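Local atomic coordinates of Lmo2241 protein (Listeria monocytogenes, PDB entry 4HAM), a protein that probably binds DNA as a transcription regulator of the GntR family, through a winged helix-turn-helix domain joined to a helical region. Residues 11-14 with 15-19; 37-41 with 42-46. All blocks are in the same frame, centred on the assembly; numbering follows the deposited sequence.

Interaction 1: 11-14 with 15-19; sequences SQLP and IYEQI. With SO4 (sulfate ion), chain B.
Q18 reaches back from the first turn of its helix to the loop that leads into it: NE2 donates to the carbonyl O of L13 at 2.8 Å, a nearly straight bond of 165° at the hydrogen. The acceptor lies almost in the amide plane of Q18, whereas the donor stands 29° off the carbonyl plane of L13. With CG set beside the backbone N (chi1 -71°), an extended chain beyond it carries the amide this far, CG passing 3.9 Å from L13 CB and NE2 ending 3.4 Å from S11 CB. P14, at the N-cap, has no N-H to give, but its O receives the backbone N of Q18 at 3.1 Å and, weakly, that of E17. Its CB lies 3.7 Å from Y16 CD2, the two side chains running side by side.

Further out, an ST turn shapes the loop, the backbone N of L13 donating to S11 OG at 3.0 Å. That hydroxyl in turn donates to a sulfate, probably from the crystallisation liquor, which Q12 N and T96 of the second subunit also hold. L13 packs on E100 of that subunit, and within the chain I15 and Y16 touch T54 of helix 52-64. The start of helix 15-29 thus joins helix 52-64 of the same winged-helix domain, which probably binds DNA, while the loop before it meets the second subunit.

Interaction 2: 37-41 with 42-46; sequences KILSI and REFAS. With GOL (glycerol), chain D.
I41, L39 and E43 share most of the burial where the chain leaves strand 37-38 and turns into a helix, a textbook case of reciprocal capping. The carboxylate of E43 folds back over the helix start, its OE1 taking the backbone N of S40 at 3.1 Å. The bond is straight at the hydrogen (173°), yet it uses the anti side of the carboxylate and arrives 34° out of its plane. In return S40 OG accepts the backbone N of E43 at 3.1 Å, chi1 of 70° turning the hydroxyl back over the first turn. Two N-H groups of the chain are thereby satisfied by side chains.

L39 lies across F44 at about a right angle, CB to CB 3.8 Å, with CD1 oblique to the ring; its CD2 comes equally near E43 OE1. I41 contributes mainly through its backbone, its O receiving A45 N at 2.9 Å, while its side chain touches Y59 of helix 52-64. A glycerol, probably from the crystallisation liquor, bridges S40 OG to the backbone N and NH1 of R42, meeting the guanidinium at its edge.

S40 and E43 thus form a capping box, here opening helix 41-48, the first helix of the helix-turn-helix in this winged domain.

In the fold
Interaction 1 closes before interaction 2 opens, and each marks the start of a helix: 15-29 in the first case, 41-48 in the second. Their centres lie about 17 Å apart, yet they meet directly where I19 CG2 packs 3.8 Å from F44 CE2. Helix 52-64 is shared ground, since I15, Y16 and I19 of interaction 1 and I38, I41 and F44 of interaction 2 all touch it. Interaction 2 includes edge strand 37-38 of the three-stranded antiparallel sheet, whereas Q12 and L13 of interaction 1 touch the second subunit. Together they illustrate how differently capped helices converge on one core, here that of a probable DNA-binding domain.

Interaction 1: 11-14 with 15-19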
loop_
_atom_site.group_PDB
_atom_site.type_symbol
_atom_site.label_atom_id
_atom_site.label_comp_id
_atom_site.label_asym_id
_atom_site.label_seq_id
_atom_site.Cartn_x
_atom_site.Cartn_y
_atom_site.Cartn_z
ATOM N N SER A 11 -5.093 2.188 14.337
ATOM C CA SER A 11 -4.861 2.050 12.908
ATOM C C SER A 11 -3.533 1.344 12.650
ATOM O O SER A 11 -2.627 1.396 13.480
ATOM C CB SER A 11 -4.847 3.438 12.261
ATOM O OG SER A 11 -4.498 3.366 10.893
ATOM N N GLN A 12 -3.421 0.675 11.505
ATOM C CA GLN A 12 -2.138 0.154 11.052
ATOM C C GLN A 12 -1.148 1.279 10.729
ATOM O O GLN A 12 0.060 1.055 10.689
ATOM C CB GLN A 12 -2.317 -0.755 9.833
ATOM C CG GLN A 12 -2.480 -2.235 10.171
ATOM C CD GLN A 12 -1.304 -3.078 9.694
ATOM O OE1 GLN A 12 -1.258 -3.503 8.536
ATOM N NE2 GLN A 12 -0.345 -3.322 10.586
ATOM N N LEU A 13 -1.656 2.488 10.500
ATOM C CA LEU A 13 -0.780 3.616 10.200
ATOM C C LEU A 13 -0.318 4.317 11.480
ATOM O O LEU A 13 -1.142 4.683 12.323
ATOM C CB LEU A 13 -1.480 4.625 9.290
ATOM C CG LEU A 13 -2.131 4.178 7.978
ATOM C CD1 LEU A 13 -2.657 5.404 7.223
ATOM C CD2 LEU A 13 -1.152 3.402 7.123
ATOM N N PRO A 14 1.004 4.498 11.631
ATOM C CA PRO A 14 1.557 5.268 12.754
ATOM C C PRO A 14 0.916 6.647 12.814
ATOM O O PRO A 14 0.483 7.158 11.779
ATOM C CB PRO A 14 3.037 5.400 12.385
ATOM C CG PRO A 14 3.313 4.194 11.553
ATOM C CD PRO A 14 2.059 3.977 10.747
ATOM N N ILE A 15 0.846 7.239 14.000
ATOM C CA ILE A 15 0.238 8.560 14.137
ATOM C C ILE A 15 0.869 9.585 13.190
ATOM O O ILE A 15 0.153 10.370 12.576
ATOM C CB ILE A 15 0.306 9.096 15.594
ATOM C CG1 ILE A 15 -0.356 8.104 16.555
ATOM C CG2 ILE A 15 -0.383 10.454 15.698
ATOM C CD1 ILE A 15 -1.714 7.680 16.127
ATOM N N TYR A 16 2.194 9.585 13.069
ATOM C CA TYR A 16 2.835 10.602 12.234
ATOM C C TYR A 16 2.352 10.460 10.776
ATOM O O TYR A 16 2.126 11.460 10.095
ATOM C CB TYR A 16 4.376 10.570 12.344
ATOM C CG TYR A 16 5.045 9.624 11.372
ATOM C CD1 TYR A 16 5.481 10.068 10.123
ATOM C CD2 TYR A 16 5.229 8.286 11.693
ATOM C CE1 TYR A 16 6.075 9.207 9.229
ATOM C CE2 TYR A 16 5.828 7.416 10.804
ATOM C CZ TYR A 16 6.251 7.883 9.575
ATOM O OH TYR A 16 6.847 7.014 8.686
ATOM N N GLU A 17 2.162 9.222 10.331
ATOM C CA GLU A 17 1.728 8.962 8.965
ATOM C C GLU A 17 0.283 9.397 8.742
ATOM O O GLU A 17 -0.076 9.862 7.660
ATOM C CB GLU A 17 1.907 7.479 8.613
ATOM C CG GLU A 17 1.532 7.147 7.183
ATOM C CD GLU A 17 2.007 5.783 6.744
ATOM O OE1 GLU A 17 2.397 4.977 7.616
ATOM O OE2 GLU A 17 2.001 5.515 5.524
ATOM N N GLN A 18 -0.548 9.239 9.769
ATOM C CA GLN A 18 -1.934 9.679 9.698
ATOM C C GLN A 18 -1.971 11.188 9.492
ATOM O O GLN A 18 -2.747 11.699 8.674
ATOM C CB GLN A 18 -2.690 9.271 10.970
ATOM C CG GLN A 18 -2.923 7.778 11.055
ATOM C CD GLN A 18 -3.764 7.380 12.251
ATOM O OE1 GLN A 18 -4.811 7.971 12.507
ATOM N NE2 GLN A 18 -3.306 6.372 12.989
ATOM N N ILE A 19 -1.102 11.893 10.219
ATOM C CA ILE A 19 -0.987 13.345 10.076
ATOM C C ILE A 19 -0.532 13.724 8.683
ATOM O O ILE A 19 -1.114 14.616 8.061
ATOM C CB ILE A 19 -0.024 13.928 11.117
ATOM C CG1 ILE A 19 -0.613 13.706 12.520
ATOM C CG2 ILE A 19 0.212 15.417 10.869
ATOM C CD1 ILE A 19 0.340 14.115 13.635
HETATM S S SO4 B . -6.759 0.019 9.667
HETATM O O1 SO4 B . -7.494 -0.124 10.923
HETATM O O2 SO4 B . -7.621 -0.355 8.548
HETATM O O3 SO4 B . -6.336 1.406 9.507
HETATM O O4 SO4 B . -5.585 -0.846 9.688
#

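Interaction 2: 37-41 with 42-46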
loop_
_atom_site.group_PDB
_atom_site.type_symbol
_atom_site.label_atom_id
_atom_site.label_comp_id
_atom_site.label_asym_id
_atom_site.label_seq_id
_atom_site.Cartn_x
_atom_site.Cartn_y
_atom_site.Cartn_z
ATOM N N LYS A 37 -0.705 29.368 5.309
ATOM C CA LYS A 37 0.102 29.134 6.505
ATOM C C LYS A 37 -0.615 28.125 7.390
ATOM O O LYS A 37 -1.791 28.305 7.689
ATOM C CB LYS A 37 0.300 30.447 7.270
ATOM C CG LYS A 37 1.134 30.313 8.541
ATOM C CD LYS A 37 1.449 31.689 9.143
ATOM C CE LYS A 37 2.323 31.555 10.378
ATOM N NZ LYS A 37 2.821 32.870 10.874
ATOM N N ILE A 38 0.080 27.062 7.795
ATOM C CA ILE A 38 -0.518 26.093 8.700
ATOM C C ILE A 38 0.053 26.268 10.108
ATOM O O ILE A 38 0.922 27.105 10.344
ATOM C CB ILE A 38 -0.344 24.632 8.215
ATOM C CG1 ILE A 38 1.133 24.243 8.151
ATOM C CG2 ILE A 38 -0.992 24.449 6.841
ATOM C CD1 ILE A 38 1.365 22.788 7.699
ATOM N N LEU A 39 -0.461 25.490 11.049
ATOM C CA LEU A 39 -0.007 25.593 12.423
ATOM C C LEU A 39 1.445 25.191 12.564
ATOM O O LEU A 39 1.931 24.301 11.864
ATOM C CB LEU A 39 -0.856 24.702 13.329
ATOM C CG LEU A 39 -2.318 25.092 13.484
ATOM C CD1 LEU A 39 -2.984 24.112 14.438
ATOM C CD2 LEU A 39 -2.442 26.529 13.992
ATOM N N SER A 40 2.142 25.843 13.483
ATOM C CA SER A 40 3.496 25.452 13.769
ATOM C C SER A 40 3.434 24.084 14.431
ATOM O O SER A 40 2.371 23.659 14.898
ATOM C CB SER A 40 4.151 26.452 14.717
ATOM O OG SER A 40 3.570 26.345 16.012
ATOM N N ILE A 41 4.573 23.402 14.471
ATOM C CA ILE A 41 4.662 22.097 15.112
ATOM C C ILE A 41 4.111 22.145 16.530
ATOM O O ILE A 41 3.291 21.318 16.894
ATOM C CB ILE A 41 6.109 21.581 15.126
ATOM C CG1 ILE A 41 6.542 21.235 13.702
ATOM C CG2 ILE A 41 6.235 20.368 16.030
ATOM C CD1 ILE A 41 7.988 20.818 13.609
ATOM N N ARG A 42 4.535 23.129 17.318
ATOM C CA ARG A 42 4.086 23.194 18.714
ATOM C C ARG A 42 2.609 23.535 18.876
ATOM O O ARG A 42 1.928 22.941 19.718
ATOM C CB ARG A 42 4.949 24.132 19.547
ATOM C CG ARG A 42 6.307 23.546 19.888
ATOM C CD ARG A 42 7.234 24.577 20.511
ATOM N NE ARG A 42 8.541 24.000 20.786
ATOM C CZ ARG A 42 9.694 24.496 20.351
ATOM N NH1 ARG A 42 9.715 25.600 19.616
ATOM N NH2 ARG A 42 10.831 23.887 20.662
ATOM N N GLU A 43 2.124 24.474 18.068
ATOM C CA GLU A 43 0.710 24.860 18.082
ATOM C C GLU A 43 -0.147 23.660 17.713
ATOM O O GLU A 43 -1.181 23.399 18.327
ATOM C CB GLU A 43 0.444 26.009 17.088
ATOM C CG GLU A 43 0.984 27.363 17.519
ATOM C CD GLU A 43 1.018 28.396 16.381
ATOM O OE1 GLU A 43 0.858 28.035 15.185
ATOM O OE2 GLU A 43 1.220 29.592 16.685
ATOM N N PHE A 44 0.294 22.922 16.705
ATOM C CA PHE A 44 -0.481 21.798 16.204
ATOM C C PHE A 44 -0.495 20.669 17.247
ATOM O O PHE A 44 -1.554 20.113 17.543
ATOM C CB PHE A 44 0.101 21.322 14.880
ATOM C CG PHE A 44 -0.771 20.361 14.128
ATOM C CD1 PHE A 44 -2.132 20.287 14.363
ATOM C CD2 PHE A 44 -0.224 19.532 13.174
ATOM C CE1 PHE A 44 -2.929 19.387 13.650
ATOM C CE2 PHE A 44 -1.013 18.631 12.469
ATOM C CZ PHE A 44 -2.361 18.559 12.708
ATOM N N ALA A 45 0.669 20.354 17.812
ATOM C CA ALA A 45 0.773 19.303 18.817
ATOM C C ALA A 45 -0.073 19.635 20.050
ATOM O O ALA A 45 -0.691 18.752 20.664
ATOM C CB ALA A 45 2.244 19.095 19.229
ATOM N N SER A 46 -0.064 20.905 20.420
ATOM C CA SER A 46 -0.803 21.358 21.582
ATOM C C SER A 46 -2.307 21.223 21.332
ATOM O O SER A 46 -3.059 20.821 22.219
ATOM C CB SER A 46 -0.454 22.819 21.880
ATOM O OG SER A 46 -1.140 23.277 23.034
HETATM C C1 GOL D . 6.376 26.066 17.269
HETATM O O1 GOL D . 7.018 24.970 16.644
HETATM C C2 GOL D . 7.174 27.364 17.354
HETATM O O2 GOL D . 8.291 27.181 18.195
HETATM C C3 GOL D . 6.281 28.413 18.009
HETATM O O3 GOL D . 4.929 28.103 17.760
#